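Local coordinates for proline iminopeptidase (Streptomyces halstedii, PDB 3WMR), which is an amidohydrolase of the alpha/beta hydrolase fold that acts on polyketide substrates and probably releases N-terminal proline from peptides, at residues Tyr62-Met66 / Leu122-Ser126; Leu165-Pro170 / Ala197-His202; Arg201-Ile206 / Ser292-Glu298. All coordinates share one frame; numbering follows the deposited sequence.

Contact 1 is buried near the centre of the chain, where the 3-10 segment 62-66 packs on the end of a central strand of the sheet. Contact 2 lies farthest out, its centre about 20 Å from the centre of the chain, and joins two helices of the helical cap, partly open to solvent. Contact 3 stands between them: it shares Arg201 and His202 with contact 2 and touches contact 1 through His293 and His296. The chemistry changes accordingly. Contact 1 joins apolar packing to one buried side-chain hydrogen bond, contact 2 grades from leucines packed on Phe198 and His202 to an arginine on a carbonyl, and contact 3 centres on a carboxylate gripping backbone and hydroxyl.

Contact 1. Residues Tyr62-Met66 / Leu122-Ser126; sequences YLLAM and LFGQS
Leu63 faces Gln125 and Met66 faces Phe123 across a gap of 8.7 Å and 10.3 Å between their respective CA atoms, so the 3-10 segment 62-66 stands off the end of strand 120-125 and side chains alone bridge the two. The strand runs into what is consistent with the nucleophile elbow of an alpha/beta hydrolase: Gly124, Gln125 and Ser126 belong to a GxSxG pattern, and Ser126, the predicted nucleophile, sits at a strained backbone turn (phi 67°).

Phe123 and Met66 make the apolar half. The methionine chain is extended to SD and then bends at chi3 (58°), which lays its terminal methyl over the aromatic face. Met66 CE stands 3.6 Å from the centroid of the Phe123 ring, almost on the ring normal, a CH-pi contact. Met66 SD lies over the same ring nearer its rim, 3.4 Å from Phe123 CE2, and completes a Met-aromatic contact. Leu63 CD2 packs alongside, at the edge of the Phe123 ring, and also leans on the aliphatic part of Gln125, 4.1 Å from Gln125 CG.

The polar half belongs to Tyr62 and Gln125. The amide approaches the tyrosine at its hydroxyl edge, with the two planes 74° apart. This buried hydroxyl is gripped twice, donating to Gln125 and accepting from Gly54 N. The carbonyl O of Tyr62 accepts a hydrogen bond from His296 NE2, so the residue is held at its backbone as well as at its hydroxyl. Gln125 in turn packs against the predicted catalytic His293, so the pair lies beside the predicted catalytic residues. Where the two side chains meet, Tyr62 OH donates to Gln125 OE1 in a very short hydrogen bond of 2.5 Å.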
ATOM      1  N   TYR A  62       1.823   1.891   9.762  1.00 27.36           N
ATOM      2  CA  TYR A  62       0.346   1.926   9.691  1.00 27.44           C
ATOM      3  C   TYR A  62      -0.306   0.558   9.419  1.00 26.64           C
ATOM      4  O   TYR A  62      -1.517   0.418   9.555  1.00 26.90           O
ATOM      5  CB  TYR A  62      -0.130   2.962   8.655  1.00 27.19           C
ATOM      6  CG  TYR A  62      -0.095   2.469   7.204  1.00 26.63           C
ATOM      7  CD1 TYR A  62       1.104   2.386   6.515  1.00 26.10           C
ATOM      8  CD2 TYR A  62      -1.268   2.106   6.529  1.00 26.03           C
ATOM      9  CE1 TYR A  62       1.155   1.926   5.207  1.00 25.86           C
ATOM     10  CE2 TYR A  62      -1.224   1.654   5.196  1.00 26.30           C
ATOM     11  CZ  TYR A  62      -0.004   1.562   4.550  1.00 25.45           C
ATOM     12  OH  TYR A  62       0.089   1.111   3.251  1.00 24.97           O
ATOM     13  N   LEU A  63       0.492  -0.441   9.027  1.00 26.56           N
ATOM     14  CA  LEU A  63      -0.016  -1.800   8.808  1.00 26.60           C
ATOM     15  C   LEU A  63       0.143  -2.707  10.029  1.00 28.14           C
ATOM     16  O   LEU A  63      -0.151  -3.903   9.934  1.00 28.70           O
ATOM     17  CB  LEU A  63       0.679  -2.445   7.593  1.00 25.64           C
ATOM     18  CG  LEU A  63       0.373  -1.816   6.236  1.00 25.19           C
ATOM     19  CD1 LEU A  63       1.157  -2.500   5.131  1.00 24.29           C
ATOM     20  CD2 LEU A  63      -1.112  -1.874   5.919  1.00 25.71           C
ATOM     21  N   LEU A  64       0.580  -2.160  11.172  1.00 27.59           N
ATOM     22  CA  LEU A  64       0.961  -2.995  12.333  1.00 28.52           C
ATOM     23  C   LEU A  64      -0.211  -3.759  12.949  1.00 26.95           C
ATOM     24  O   LEU A  64      -0.017  -4.816  13.505  1.00 27.80           O
ATOM     25  CB  LEU A  64       1.667  -2.168  13.419  1.00 29.46           C
ATOM     26  CG  LEU A  64       3.163  -1.953  13.196  1.00 30.27           C
ATOM     27  CD1 LEU A  64       3.703  -0.899  14.167  1.00 31.16           C
ATOM     28  CD2 LEU A  64       3.925  -3.264  13.330  1.00 30.22           C
ATOM     29  N   ALA A  65      -1.419  -3.248  12.791  1.00 26.98           N
ATOM     30  CA  ALA A  65      -2.646  -3.971  13.148  1.00 27.10           C
ATOM     31  C   ALA A  65      -2.720  -5.401  12.624  1.00 27.34           C
ATOM     32  O   ALA A  65      -3.309  -6.279  13.253  1.00 28.38           O
ATOM     33  CB  ALA A  65      -3.845  -3.198  12.641  1.00 26.89           C
ATOM     34  N   MET A  66      -2.120  -5.639  11.467  1.00 26.75           N
ATOM     35  CA  MET A  66      -2.197  -6.939  10.820  1.00 26.75           C
ATOM     36  C   MET A  66      -1.379  -8.055  11.483  1.00 27.15           C
ATOM     37  O   MET A  66      -1.394  -9.199  11.017  1.00 26.66           O
ATOM     38  CB  MET A  66      -1.817  -6.779   9.343  1.00 25.60           C
ATOM     39  CG  MET A  66      -2.815  -5.903   8.606  1.00 25.82           C
ATOM     40  SD  MET A  66      -2.547  -5.827   6.820  1.00 25.45           S
ATOM     41  CE  MET A  66      -2.677  -7.560   6.402  1.00 25.54           C
ATOM     42  N   LEU A 122       1.172 -12.693  -0.635  1.00 24.17           N
ATOM     43  CA  LEU A 122       1.410 -11.248  -0.662  1.00 23.64           C
ATOM     44  C   LEU A 122       0.137 -10.463  -0.392  1.00 21.71           C
ATOM     45  O   LEU A 122      -0.914 -10.745  -0.980  1.00 20.29           O
ATOM     46  CB  LEU A 122       1.973 -10.783  -2.011  1.00 24.98           C
ATOM     47  CG  LEU A 122       3.384 -11.141  -2.467  1.00 26.04           C
ATOM     48  CD1 LEU A 122       3.649 -10.409  -3.774  1.00 26.59           C
ATOM     49  CD2 LEU A 122       4.435 -10.765  -1.438  1.00 26.93           C
ATOM     50  N   PHE A 123       0.244  -9.490   0.523  1.00 20.79           N
ATOM     51  CA  PHE A 123      -0.800  -8.486   0.766  1.00 19.51           C
ATOM     52  C   PHE A 123      -0.176  -7.150   0.410  1.00 19.69           C
ATOM     53  O   PHE A 123       0.861  -6.776   0.951  1.00 20.88           O
ATOM     54  CB  PHE A 123      -1.210  -8.505   2.234  1.00 20.09           C
ATOM     55  CG  PHE A 123      -2.185  -7.428   2.625  1.00 19.23           C
ATOM     56  CD1 PHE A 123      -3.541  -7.673   2.623  1.00 19.14           C
ATOM     57  CD2 PHE A 123      -1.733  -6.177   3.025  1.00 19.84           C
ATOM     58  CE1 PHE A 123      -4.436  -6.686   3.014  1.00 19.64           C
ATOM     59  CE2 PHE A 123      -2.629  -5.176   3.437  1.00 19.21           C
ATOM     60  CZ  PHE A 123      -3.974  -5.435   3.427  1.00 19.22           C
ATOM     61  N   GLY A 124      -0.775  -6.435  -0.524  1.00 19.83           N
ATOM     62  CA  GLY A 124      -0.216  -5.171  -0.976  1.00 19.69           C
ATOM     63  C   GLY A 124      -1.266  -4.112  -0.779  1.00 19.65           C
ATOM     64  O   GLY A 124      -2.350  -4.233  -1.304  1.00 18.84           O
ATOM     65  N   GLN A 125      -0.942  -3.092   0.020  1.00 20.52           N
ATOM     66  CA  GLN A 125      -1.873  -2.013   0.336  1.00 20.90           C
ATOM     67  C   GLN A 125      -1.495  -0.750  -0.426  1.00 20.32           C
ATOM     68  O   GLN A 125      -0.349  -0.340  -0.351  1.00 21.16           O
ATOM     69  CB  GLN A 125      -1.834  -1.765   1.852  1.00 21.87           C
ATOM     70  CG  GLN A 125      -3.090  -1.126   2.404  1.00 22.25           C
ATOM     71  CD  GLN A 125      -3.099   0.374   2.285  1.00 22.03           C
ATOM     72  OE1 GLN A 125      -2.073   0.991   2.040  1.00 21.31           O
ATOM     73  NE2 GLN A 125      -4.268   0.979   2.495  1.00 22.10           N
ATOM     74  N   SER A 126      -2.429  -0.164  -1.190  1.00 20.72           N
ATOM     75  CA  SER A 126      -2.161   1.077  -1.951  1.00 22.00           C
ATOM     76  C   SER A 126      -1.148   0.775  -3.057  1.00 20.64           C
ATOM     77  O   SER A 126      -1.286  -0.243  -3.744  1.00 20.70           O
ATOM     78  CB  SER A 126      -1.726   2.229  -0.992  1.00 23.88           C
ATOM     79  OG  SER A 126      -1.003   3.302  -1.602  1.00 26.57           O
TER

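Contact 2. Residues Leu165-Pro170 / Ala197-His202; sequences LRALLP and AFYDRH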
ATOM      1  N   LEU A 165     -14.281  12.807  -6.721  1.00 25.98           N
ATOM      2  CA  LEU A 165     -14.443  12.919  -5.257  1.00 25.00           C
ATOM      3  C   LEU A 165     -14.254  14.345  -4.768  1.00 25.56           C
ATOM      4  O   LEU A 165     -14.963  14.804  -3.854  1.00 25.42           O
ATOM      5  CB  LEU A 165     -13.438  12.009  -4.545  1.00 24.37           C
ATOM      6  CG  LEU A 165     -13.588  10.510  -4.817  1.00 24.37           C
ATOM      7  CD1 LEU A 165     -12.497   9.770  -4.056  1.00 23.90           C
ATOM      8  CD2 LEU A 165     -14.976  10.016  -4.431  1.00 25.08           C
ATOM      9  N   ARG A 166     -13.300  15.047  -5.383  1.00 25.79           N
ATOM     10  CA  ARG A 166     -12.989  16.421  -5.015  1.00 26.42           C
ATOM     11  C   ARG A 166     -14.151  17.358  -5.343  1.00 28.13           C
ATOM     12  O   ARG A 166     -14.433  18.267  -4.571  1.00 29.35           O
ATOM     13  CB  ARG A 166     -11.698  16.904  -5.687  1.00 25.51           C
ATOM     14  CG  ARG A 166     -10.412  16.365  -5.064  1.00 24.69           C
ATOM     15  CD  ARG A 166      -9.211  16.582  -6.004  1.00 24.58           C
ATOM     16  NE  ARG A 166      -9.009  18.010  -6.291  1.00 24.87           N
ATOM     17  CZ  ARG A 166      -7.857  18.671  -6.194  1.00 25.55           C
ATOM     18  NH1 ARG A 166      -6.740  18.051  -5.858  1.00 25.83           N
ATOM     19  NH2 ARG A 166      -7.816  19.974  -6.466  1.00 26.38           N
ATOM     20  N   ALA A 167     -14.823  17.115  -6.469  1.00 29.09           N
ATOM     21  CA  ALA A 167     -16.062  17.831  -6.826  1.00 30.45           C
ATOM     22  C   ALA A 167     -17.216  17.650  -5.820  1.00 31.25           C
ATOM     23  O   ALA A 167     -18.192  18.392  -5.875  1.00 31.06           O
ATOM     24  CB  ALA A 167     -16.530  17.412  -8.223  1.00 30.70           C
ATOM     25  N   LEU A 168     -17.134  16.646  -4.946  1.00 32.53           N
ATOM     26  CA  LEU A 168     -18.147  16.438  -3.881  1.00 32.94           C
ATOM     27  C   LEU A 168     -17.766  17.108  -2.561  1.00 33.33           C
ATOM     28  O   LEU A 168     -18.540  17.086  -1.599  1.00 34.05           O
ATOM     29  CB  LEU A 168     -18.389  14.940  -3.657  1.00 33.85           C
ATOM     30  CG  LEU A 168     -18.969  14.189  -4.860  1.00 34.87           C
ATOM     31  CD1 LEU A 168     -18.843  12.687  -4.672  1.00 35.74           C
ATOM     32  CD2 LEU A 168     -20.427  14.580  -5.104  1.00 36.15           C
ATOM     33  N   LEU A 169     -16.578  17.705  -2.503  1.00 32.01           N
ATOM     34  CA  LEU A 169     -16.184  18.501  -1.341  1.00 32.01           C
ATOM     35  C   LEU A 169     -16.910  19.839  -1.355  1.00 32.11           C
ATOM     36  O   LEU A 169     -17.414  20.243  -2.407  1.00 31.89           O
ATOM     37  CB  LEU A 169     -14.676  18.742  -1.351  1.00 30.72           C
ATOM     38  CG  LEU A 169     -13.814  17.495  -1.165  1.00 30.51           C
ATOM     39  CD1 LEU A 169     -12.360  17.859  -1.355  1.00 30.45           C
ATOM     40  CD2 LEU A 169     -14.022  16.879   0.217  1.00 30.94           C
ATOM     41  N   PRO A 170     -16.949  20.540  -0.205  1.00 32.06           N
ATOM     42  CA  PRO A 170     -17.521  21.894  -0.188  1.00 33.69           C
ATOM     43  C   PRO A 170     -16.818  22.835  -1.182  1.00 34.01           C
ATOM     44  O   PRO A 170     -15.606  22.704  -1.404  1.00 33.27           O
ATOM     45  CB  PRO A 170     -17.295  22.364   1.254  1.00 33.51           C
ATOM     46  CG  PRO A 170     -17.157  21.115   2.047  1.00 33.59           C
ATOM     47  CD  PRO A 170     -16.502  20.117   1.134  1.00 32.55           C
ATOM     48  N   ALA A 197     -10.276  17.668   4.877  1.00 29.83           N
ATOM     49  CA  ALA A 197     -11.635  17.404   4.458  1.00 29.70           C
ATOM     50  C   ALA A 197     -11.702  16.192   3.498  1.00 28.18           C
ATOM     51  O   ALA A 197     -12.690  15.469   3.505  1.00 28.31           O
ATOM     52  CB  ALA A 197     -12.250  18.643   3.816  1.00 30.50           C
ATOM     53  N   PHE A 198     -10.664  15.962   2.684  1.00 26.71           N
ATOM     54  CA  PHE A 198     -10.645  14.778   1.787  1.00 25.14           C
ATOM     55  C   PHE A 198     -10.236  13.545   2.581  1.00 24.72           C
ATOM     56  O   PHE A 198     -10.890  12.517   2.499  1.00 25.10           O
ATOM     57  CB  PHE A 198      -9.698  14.988   0.578  1.00 24.08           C
ATOM     58  CG  PHE A 198      -9.652  13.823  -0.394  1.00 23.53           C
ATOM     59  CD1 PHE A 198      -8.853  12.705  -0.144  1.00 23.39           C
ATOM     60  CD2 PHE A 198     -10.369  13.869  -1.587  1.00 23.77           C
ATOM     61  CE1 PHE A 198      -8.797  11.654  -1.054  1.00 23.01           C
ATOM     62  CE2 PHE A 198     -10.317  12.822  -2.494  1.00 23.12           C
ATOM     63  CZ  PHE A 198      -9.522  11.724  -2.235  1.00 22.76           C
ATOM     64  N   TYR A 199      -9.168  13.654   3.369  1.00 24.98           N
ATOM     65  CA  TYR A 199      -8.634  12.496   4.086  1.00 24.93           C
ATOM     66  C   TYR A 199      -9.678  11.956   5.060  1.00 26.06           C
ATOM     67  O   TYR A 199      -9.880  10.744   5.146  1.00 25.21           O
ATOM     68  CB  TYR A 199      -7.322  12.821   4.822  1.00 24.72           C
ATOM     69  CG  TYR A 199      -6.035  12.704   3.983  1.00 23.57           C
ATOM     70  CD1 TYR A 199      -5.935  13.289   2.730  1.00 23.44           C
ATOM     71  CD2 TYR A 199      -4.915  12.055   4.487  1.00 23.12           C
ATOM     72  CE1 TYR A 199      -4.758  13.182   1.969  1.00 22.68           C
ATOM     73  CE2 TYR A 199      -3.730  11.965   3.759  1.00 23.21           C
ATOM     74  CZ  TYR A 199      -3.659  12.526   2.502  1.00 22.61           C
ATOM     75  OH  TYR A 199      -2.485  12.431   1.808  1.00 22.52           O
ATOM     76  N   ASP A 200     -10.357  12.859   5.767  1.00 26.80           N
ATOM     77  CA  ASP A 200     -11.377  12.464   6.739  1.00 28.56           C
ATOM     78  C   ASP A 200     -12.509  11.670   6.092  1.00 28.46           C
ATOM     79  O   ASP A 200     -13.193  10.937   6.782  1.00 28.52           O
ATOM     80  CB  ASP A 200     -11.975  13.681   7.467  1.00 29.55           C
ATOM     81  CG  ASP A 200     -10.950  14.460   8.280  1.00 30.91           C
ATOM     82  OD1 ASP A 200      -9.852  13.945   8.562  1.00 31.13           O
ATOM     83  OD2 ASP A 200     -11.249  15.613   8.657  1.00 33.38           O
ATOM     84  N   ARG A 201     -12.715  11.792   4.775  1.00 27.55           N
ATOM     85  CA  ARG A 201     -13.770  11.006   4.127  1.00 27.18           C
ATOM     86  C   ARG A 201     -13.258   9.711   3.528  1.00 26.23           C
ATOM     87  O   ARG A 201     -13.925   8.660   3.619  1.00 24.74           O
ATOM     88  CB  ARG A 201     -14.445  11.792   3.010  1.00 28.56           C
ATOM     89  CG  ARG A 201     -15.226  13.003   3.473  1.00 30.73           C
ATOM     90  CD  ARG A 201     -15.892  13.663   2.279  1.00 31.96           C
ATOM     91  NE  ARG A 201     -16.607  14.892   2.630  1.00 31.80           N
ATOM     92  CZ  ARG A 201     -17.345  15.588   1.777  1.00 32.61           C
ATOM     93  NH1 ARG A 201     -17.473  15.193   0.514  1.00 33.29           N
ATOM     94  NH2 ARG A 201     -17.943  16.698   2.177  1.00 33.68           N
ATOM     95  N   HIS A 202     -12.099   9.804   2.868  1.00 24.98           N
ATOM     96  CA  HIS A 202     -11.633   8.757   1.962  1.00 23.97           C
ATOM     97  C   HIS A 202     -10.280   8.120   2.304  1.00 23.74           C
ATOM     98  O   HIS A 202      -9.912   7.126   1.670  1.00 22.68           O
ATOM     99  CB  HIS A 202     -11.579   9.303   0.527  1.00 23.31           C
ATOM    100  CG  HIS A 202     -12.842   9.968   0.086  1.00 23.12           C
ATOM    101  ND1 HIS A 202     -12.931  11.328  -0.120  1.00 23.66           N
ATOM    102  CD2 HIS A 202     -14.070   9.470  -0.184  1.00 23.58           C
ATOM    103  CE1 HIS A 202     -14.160  11.640  -0.485  1.00 23.84           C
ATOM    104  NE2 HIS A 202     -14.871  10.531  -0.533  1.00 24.31           N
TER
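Leu165 drives into the angle between Phe198 and His202, and this is the close-packed end of the contact between the end of helix 155-166, with the turn that follows it, and helix 189-202. The leucine crosses Phe198 at about a right angle, bringing Leu165 CB to 3.8 Å from Phe198 CE2. Its CD1 methyl stands over the centre of the imidazole of His202, 4.1 Å from the ring centroid, in a CH-pi contact. The other face of that imidazole is covered by CB of Arg201, so the ring is sandwiched between aliphatic carbons, while its ND1 lies over the face of Phe198. With CG anti to the backbone nitrogen (chi1 -179°), Phe198 swings its ring out to the side where Leu165 and Leu169 can reach it. The buried Leu169 belongs to this tight part, with CD1 at the edge of the Phe198 ring and CD2 on Ala197 CB.

Toward solvent the packing thins and becomes polar. Arg201 runs fully extended from CG to NE, past Leu169 in the opposite direction, and its guanidinium ends on the turn formed by residues 166-169. Arg201 NH1 donates to Leu168 O at 3.0 Å, within the guanidinium plane but well above the plane of the carbonyl, 64° out of it. Leu169 CD2 also covers one guanidinium face, and Pro170 CD comes within 3.9 Å of Arg201 NH2. Arg166 touches Phe198 through CG, and its guanidinium is salt-bridged to Glu181 of helix 171-183.

Both helices belong to the run of helices inserted between strands 143-149 and 258-263, the position of the helical cap in prolyl iminopeptidases and related alpha/beta hydrolases, and the contact packs a helix end and its following turn against a second helix of that cap.

Contact 3. Residues Arg201-Ile206 / Ser292-Glu298; sequences RHVCRI and SHVPHLE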
ATOM      1  N   ARG A 201     -12.715  11.792   4.775  1.00 27.55           N
ATOM      2  CA  ARG A 201     -13.770  11.006   4.127  1.00 27.18           C
ATOM      3  C   ARG A 201     -13.258   9.711   3.528  1.00 26.23           C
ATOM      4  O   ARG A 201     -13.925   8.660   3.619  1.00 24.74           O
ATOM      5  CB  ARG A 201     -14.445  11.792   3.010  1.00 28.56           C
ATOM      6  CG  ARG A 201     -15.226  13.003   3.473  1.00 30.73           C
ATOM      7  CD  ARG A 201     -15.892  13.663   2.279  1.00 31.96           C
ATOM      8  NE  ARG A 201     -16.607  14.892   2.630  1.00 31.80           N
ATOM      9  CZ  ARG A 201     -17.345  15.588   1.777  1.00 32.61           C
ATOM     10  NH1 ARG A 201     -17.473  15.193   0.514  1.00 33.29           N
ATOM     11  NH2 ARG A 201     -17.943  16.698   2.177  1.00 33.68           N
ATOM     12  N   HIS A 202     -12.099   9.804   2.868  1.00 24.98           N
ATOM     13  CA  HIS A 202     -11.633   8.757   1.962  1.00 23.97           C
ATOM     14  C   HIS A 202     -10.280   8.120   2.304  1.00 23.74           C
ATOM     15  O   HIS A 202      -9.912   7.126   1.670  1.00 22.68           O
ATOM     16  CB  HIS A 202     -11.579   9.303   0.527  1.00 23.31           C
ATOM     17  CG  HIS A 202     -12.842   9.968   0.086  1.00 23.12           C
ATOM     18  ND1 HIS A 202     -12.931  11.328  -0.120  1.00 23.66           N
ATOM     19  CD2 HIS A 202     -14.070   9.470  -0.184  1.00 23.58           C
ATOM     20  CE1 HIS A 202     -14.160  11.640  -0.485  1.00 23.84           C
ATOM     21  NE2 HIS A 202     -14.871  10.531  -0.533  1.00 24.31           N
ATOM     22  N   VAL A 203      -9.546   8.636   3.293  1.00 23.12           N
ATOM     23  CA  VAL A 203      -8.227   8.057   3.611  1.00 22.89           C
ATOM     24  C   VAL A 203      -8.209   7.382   4.984  1.00 24.16           C
ATOM     25  O   VAL A 203      -7.777   6.231   5.115  1.00 23.81           O
ATOM     26  CB  VAL A 203      -7.089   9.087   3.489  1.00 22.53           C
ATOM     27  CG1 VAL A 203      -5.773   8.488   3.944  1.00 22.52           C
ATOM     28  CG2 VAL A 203      -6.944   9.568   2.040  1.00 22.45           C
ATOM     29  N   CYS A 204      -8.654   8.115   6.004  1.00 26.06           N
ATOM     30  CA  CYS A 204      -8.760   7.589   7.357  1.00 28.01           C
ATOM     31  C   CYS A 204      -9.874   8.326   8.087  1.00 29.91           C
ATOM     32  O   CYS A 204      -9.718   9.492   8.477  1.00 30.54           O
ATOM     33  CB  CYS A 204      -7.446   7.762   8.128  1.00 29.08           C
ATOM     34  SG  CYS A 204      -7.495   7.047   9.802  1.00 32.03           S
ATOM     35  N   ARG A 205     -10.993   7.641   8.265  1.00 31.33           N
ATOM     36  CA  ARG A 205     -12.146   8.232   8.922  1.00 33.76           C
ATOM     37  C   ARG A 205     -12.013   8.319  10.451  1.00 35.09           C
ATOM     38  O   ARG A 205     -12.839   8.955  11.107  1.00 35.56           O
ATOM     39  CB  ARG A 205     -13.409   7.473   8.518  1.00 34.03           C
ATOM     40  CG  ARG A 205     -13.731   7.646   7.045  1.00 33.87           C
ATOM     41  CD  ARG A 205     -14.595   6.536   6.501  1.00 33.59           C
ATOM     42  NE  ARG A 205     -16.009   6.743   6.771  1.00 34.87           N
ATOM     43  CZ  ARG A 205     -16.803   7.570   6.098  1.00 35.66           C
ATOM     44  NH1 ARG A 205     -16.333   8.333   5.113  1.00 35.22           N
ATOM     45  NH2 ARG A 205     -18.081   7.661   6.434  1.00 36.87           N
ATOM     46  N   ILE A 206     -10.974   7.716  11.022  1.00 35.03           N
ATOM     47  CA  ILE A 206     -10.749   7.849  12.456  1.00 35.53           C
ATOM     48  C   ILE A 206      -9.861   9.055  12.738  1.00 36.87           C
ATOM     49  O   ILE A 206      -8.714   9.118  12.260  1.00 35.66           O
ATOM     50  CB  ILE A 206     -10.111   6.602  13.098  1.00 34.96           C
ATOM     51  CG1 ILE A 206     -10.930   5.355  12.779  1.00 34.45           C
ATOM     52  CG2 ILE A 206     -10.028   6.789  14.624  1.00 35.53           C
ATOM     53  CD1 ILE A 206     -10.197   4.059  13.060  1.00 34.23           C
ATOM     54  N   SER A 292     -12.710   3.381   4.691  1.00 27.27           N
ATOM     55  CA  SER A 292     -12.175   4.030   3.503  1.00 26.95           C
ATOM     56  C   SER A 292     -10.874   3.333   3.116  1.00 26.07           C
ATOM     57  O   SER A 292     -10.895   2.190   2.656  1.00 25.45           O
ATOM     58  CB  SER A 292     -11.986   5.536   3.733  1.00 27.44           C
ATOM     59  OG  SER A 292     -11.070   5.795   4.783  1.00 27.88           O
ATOM     60  N   HIS A 293      -9.748   4.008   3.300  1.00 25.55           N
ATOM     61  CA  HIS A 293      -8.472   3.532   2.777  1.00 24.60           C
ATOM     62  C   HIS A 293      -7.716   2.623   3.735  1.00 24.50           C
ATOM     63  O   HIS A 293      -6.783   1.920   3.319  1.00 23.27           O
ATOM     64  CB  HIS A 293      -7.597   4.739   2.404  1.00 24.15           C
ATOM     65  CG  HIS A 293      -6.515   4.427   1.430  1.00 23.98           C
ATOM     66  ND1 HIS A 293      -6.772   4.023   0.137  1.00 24.43           N
ATOM     67  CD2 HIS A 293      -5.171   4.502   1.542  1.00 23.89           C
ATOM     68  CE1 HIS A 293      -5.632   3.845  -0.500  1.00 23.29           C
ATOM     69  NE2 HIS A 293      -4.646   4.122   0.332  1.00 23.97           N
ATOM     70  N   VAL A 294      -8.108   2.615   5.011  1.00 25.42           N
ATOM     71  CA  VAL A 294      -7.412   1.801   6.000  1.00 25.02           C
ATOM     72  C   VAL A 294      -8.361   0.923   6.819  1.00 25.77           C
ATOM     73  O   VAL A 294      -8.435   1.073   8.043  1.00 25.73           O
ATOM     74  CB  VAL A 294      -6.526   2.665   6.927  1.00 25.85           C
ATOM     75  CG1 VAL A 294      -5.336   3.212   6.157  1.00 25.29           C
ATOM     76  CG2 VAL A 294      -7.314   3.801   7.573  1.00 26.32           C
ATOM     77  N   PRO A 295      -9.063  -0.019   6.152  1.00 24.91           N
ATOM     78  CA  PRO A 295     -10.042  -0.904   6.805  1.00 25.22           C
ATOM     79  C   PRO A 295      -9.491  -1.765   7.958  1.00 26.30           C
ATOM     80  O   PRO A 295     -10.237  -2.131   8.887  1.00 27.97           O
ATOM     81  CB  PRO A 295     -10.558  -1.780   5.662  1.00 25.14           C
ATOM     82  CG  PRO A 295      -9.534  -1.688   4.577  1.00 24.15           C
ATOM     83  CD  PRO A 295      -8.904  -0.333   4.714  1.00 24.44           C
ATOM     84  N   HIS A 296      -8.204  -2.078   7.907  1.00 25.46           N
ATOM     85  CA  HIS A 296      -7.554  -2.787   8.980  1.00 25.97           C
ATOM     86  C   HIS A 296      -7.539  -1.990  10.306  1.00 27.41           C
ATOM     87  O   HIS A 296      -7.253  -2.563  11.331  1.00 27.30           O
ATOM     88  CB  HIS A 296      -6.130  -3.180   8.586  1.00 25.17           C
ATOM     89  CG  HIS A 296      -5.236  -2.022   8.297  1.00 25.09           C
ATOM     90  ND1 HIS A 296      -5.287  -1.315   7.108  1.00 24.70           N
ATOM     91  CD2 HIS A 296      -4.246  -1.463   9.026  1.00 24.65           C
ATOM     92  CE1 HIS A 296      -4.381  -0.357   7.131  1.00 24.20           C
ATOM     93  NE2 HIS A 296      -3.727  -0.431   8.279  1.00 25.27           N
ATOM     94  N   LEU A 297      -7.785  -0.677  10.231  1.00 28.61           N
ATOM     95  CA  LEU A 297      -7.870   0.215  11.387  1.00 30.78           C
ATOM     96  C   LEU A 297      -9.312   0.616  11.642  1.00 31.68           C
ATOM     97  O   LEU A 297      -9.766   0.663  12.784  1.00 34.39           O
ATOM     98  CB  LEU A 297      -7.018   1.469  11.146  1.00 30.39           C
ATOM     99  CG  LEU A 297      -5.508   1.259  11.289  1.00 30.29           C
ATOM    100  CD1 LEU A 297      -4.746   2.482  10.823  1.00 30.44           C
ATOM    101  CD2 LEU A 297      -5.149   0.930  12.734  1.00 32.23           C
ATOM    102  N   GLU A 298     -10.021   0.905  10.559  1.00 31.25           N
ATOM    103  CA  GLU A 298     -11.382   1.389  10.611  1.00 31.19           C
ATOM    104  C   GLU A 298     -12.374   0.316  10.998  1.00 32.65           C
ATOM    105  O   GLU A 298     -13.308   0.587  11.758  1.00 31.69           O
ATOM    106  CB  GLU A 298     -11.766   2.022   9.267  1.00 30.21           C
ATOM    107  CG  GLU A 298     -10.968   3.286   8.991  1.00 29.78           C
ATOM    108  CD  GLU A 298     -10.958   3.681   7.529  1.00 28.28           C
ATOM    109  OE1 GLU A 298     -10.911   2.776   6.672  1.00 26.83           O
ATOM    110  OE2 GLU A 298     -11.033   4.893   7.251  1.00 28.60           O
TER
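Val203 and His293 bring their CA atoms to 4.6 Å, and the end of helix 189-202 with the loop beyond it runs closely beside 292-294, the loop that leads into the short helix 295-298; Cys204 lies by Val294, the N-cap, and Ile206 beside Leu297 and Glu298. The backbones meet so directly that the carbonyl O of Val203 rests 3.1 Å from His293 CB.

Glu298 is the polar hub. Its chain extends beyond CG and carries the carboxylate back toward the loop, where Glu298 OE2 accepts Arg205 N at 2.9 Å, nearly straight (176°), on its anti lone pair. The syn lone pair of OE2 takes the hydroxyl of Ser292, while Ser292 N reaches OE1 from above the carboxylate plane. Arg205 bends its own chain so that Arg205 NH1 returns to Arg201 O at 2.9 Å, on a lone pair. Farther on, Ile206 CD1 packs on the last residues of the helix, 3.4 Å from Leu297 O and against Glu298 CA, and Cys204 SG packs on Val294 CG2.

With an alanine here instead of Glu298, Arg205 N and both the N-H and hydroxyl of Ser292 would probably lose their acceptor, and that hydroxyl would be free to turn. One carboxylate thus ties the cap to the loop of the predicted catalytic His293, whose ND1 is hydrogen-bonded to Asp266 OD1, and the donors around it probably stabilise its negative charge.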